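Local coordinates for protein putative polyketide cyclase (Acidithiobacillus ferrooxidans, PDB 3F9S) that is of unconfirmed function but, as a SnoaL-like protein of the NTF2 clan, may act as a polyketide cyclase, at residues Lys9-Thr13 with Ile74-Phe78. Numbering follows the deposited sequence.
Sequences KEILT and IQGLF
The side chain of Lys-9 reaches from helix 8-21 to the backbone of strand 71-80, the outermost strand of this chain's sheet: NZ donates to Leu-77 O at 3.1 Å, from above the carbonyl plane, 52° out of it. The same NZ forms a salt bridge with Asp-80 of the second subunit, so one charge ties helix 8-21 both to strand 71-80 and to the dimer partner. Lysine suits this place because its fully extended chain runs CB, CG and CD along the Leu-77 side chain, and CE and NZ on to its carbonyl. Lys-9 CB lies 3.6 Å from Leu-77 CD1.

The two methyls of Leu-77 divide the apolar contact with the helix. CD2 meets Leu-12 CD1 at 3.9 Å, while CD1 lies 3.5 Å from Thr-13 OG1. Leu-12, buried, also touches Tyr-116 and Phe-118 of strand 107-118. Ile-74 extends this layer along the strand, its CD1 resting 3.7 Å from Thr-13 CA. Threonine fits the border because its hydroxyl, beside its own backbone N (chi1 -54°), folds back to donate to Lys-9 O at 2.7 Å; Thr-13 N donates to that oxygen from the opposite face of its plane.

With an alanine here in place of Lys-9, Leu-77 O would probably lose this donor, Asp-80 of the second subunit its cationic mate, and Leu-77 the methylenes along its flank. The contact thus couples apolar helix-on-sheet packing of the NTF2-like fold to a hydrogen bond and a salt bridge made by the same ammonium, the latter crossing to the second subunit.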
loop_
_atom_site.group_PDB
_atom_site.type_symbol
_atom_site.label_atom_id
_atom_site.label_comp_id
_atom_site.label_asym_id
_atom_site.label_seq_id
_atom_site.Cartn_x
_atom_site.Cartn_y
_atom_site.Cartn_z
ATOM N N LYS A 9 2.989 6.192 -17.437
ATOM C CA LYS A 9 4.026 6.298 -16.383
ATOM C C LYS A 9 4.635 7.702 -16.286
ATOM O O LYS A 9 4.833 8.235 -15.171
ATOM C CB LYS A 9 5.128 5.268 -16.576
ATOM C CG LYS A 9 4.615 3.872 -16.280
ATOM C CD LYS A 9 5.742 2.896 -16.333
ATOM C CE LYS A 9 5.289 1.456 -16.144
ATOM N NZ LYS A 9 6.444 0.523 -16.062
ATOM N N GLU A 10 4.908 8.277 -17.455
ATOM C CA GLU A 10 5.461 9.629 -17.530
ATOM C C GLU A 10 4.439 10.616 -16.959
ATOM O O GLU A 10 4.805 11.530 -16.229
ATOM C CB GLU A 10 5.890 9.962 -18.964
ATOM C CG GLU A 10 7.175 9.217 -19.372
ATOM C CD GLU A 10 7.385 9.081 -20.879
ATOM O OE1 GLU A 10 6.586 8.384 -21.540
ATOM O OE2 GLU A 10 8.388 9.612 -21.403
ATOM N N ILE A 11 3.168 10.402 -17.279
ATOM C CA ILE A 11 2.077 11.245 -16.785
ATOM C C ILE A 11 2.013 11.220 -15.261
ATOM O O ILE A 11 1.986 12.277 -14.638
ATOM C CB ILE A 11 0.732 10.831 -17.398
ATOM C CG1 ILE A 11 0.686 11.236 -18.866
ATOM C CG2 ILE A 11 -0.447 11.458 -16.627
ATOM C CD1 ILE A 11 -0.353 10.494 -19.621
ATOM N N LEU A 12 2.020 10.027 -14.668
ATOM C CA LEU A 12 1.999 9.892 -13.201
ATOM C C LEU A 12 3.185 10.541 -12.562
ATOM O O LEU A 12 3.051 11.193 -11.536
ATOM C CB LEU A 12 2.003 8.438 -12.721
ATOM C CG LEU A 12 0.703 7.672 -12.630
ATOM C CD1 LEU A 12 0.945 6.318 -11.928
ATOM C CD2 LEU A 12 -0.370 8.494 -11.913
ATOM N N THR A 13 4.339 10.326 -13.173
ATOM C CA THR A 13 5.559 10.922 -12.699
ATOM C C THR A 13 5.436 12.452 -12.676
ATOM O O THR A 13 5.710 13.043 -11.632
ATOM C CB THR A 13 6.773 10.476 -13.494
ATOM O OG1 THR A 13 6.835 9.043 -13.515
ATOM C CG2 THR A 13 8.078 11.046 -12.873
ATOM N N ILE A 74 8.999 8.517 -6.271
ATOM C CA ILE A 74 8.435 7.333 -6.886
ATOM C C ILE A 74 9.530 6.287 -6.901
ATOM O O ILE A 74 10.667 6.571 -7.278
ATOM C CB ILE A 74 7.924 7.610 -8.310
ATOM C CG1 ILE A 74 6.773 8.615 -8.285
ATOM C CG2 ILE A 74 7.436 6.319 -8.986
ATOM C CD1 ILE A 74 6.326 9.041 -9.656
ATOM N N GLN A 75 9.170 5.105 -6.435
ATOM C CA GLN A 75 10.057 3.962 -6.396
ATOM C C GLN A 75 9.812 3.067 -7.582
ATOM O O GLN A 75 10.758 2.654 -8.233
ATOM C CB GLN A 75 9.872 3.184 -5.105
ATOM C CG GLN A 75 10.168 4.027 -3.887
ATOM C CD GLN A 75 11.556 4.588 -3.895
ATOM O OE1 GLN A 75 11.757 5.789 -4.110
ATOM N NE2 GLN A 75 12.528 3.719 -3.737
ATOM N N GLY A 76 8.569 2.694 -7.816
ATOM C CA GLY A 76 8.242 1.824 -8.922
ATOM C C GLY A 76 6.945 2.239 -9.557
ATOM O O GLY A 76 6.091 2.847 -8.902
ATOM N N LEU A 77 6.818 1.938 -10.847
ATOM C CA LEU A 77 5.574 2.173 -11.590
ATOM C C LEU A 77 5.284 0.855 -12.262
ATOM O O LEU A 77 6.145 0.338 -12.960
ATOM C CB LEU A 77 5.726 3.271 -12.624
ATOM C CG LEU A 77 5.844 4.670 -12.042
ATOM C CD1 LEU A 77 6.188 5.657 -13.128
ATOM C CD2 LEU A 77 4.568 5.089 -11.323
ATOM N N PHE A 78 4.096 0.313 -12.004
ATOM C CA PHE A 78 3.711 -1.006 -12.486
ATOM C C PHE A 78 2.411 -0.826 -13.250
ATOM O O PHE A 78 1.376 -0.618 -12.641
ATOM C CB PHE A 78 3.572 -1.952 -11.300
ATOM C CG PHE A 78 4.761 -1.931 -10.409
ATOM C CD1 PHE A 78 5.851 -2.752 -10.660
ATOM C CD2 PHE A 78 4.809 -1.056 -9.320
ATOM C CE1 PHE A 78 6.974 -2.713 -9.821
ATOM C CE2 PHE A 78 5.927 -1.011 -8.512
ATOM C CZ PHE A 78 6.996 -1.840 -8.753
#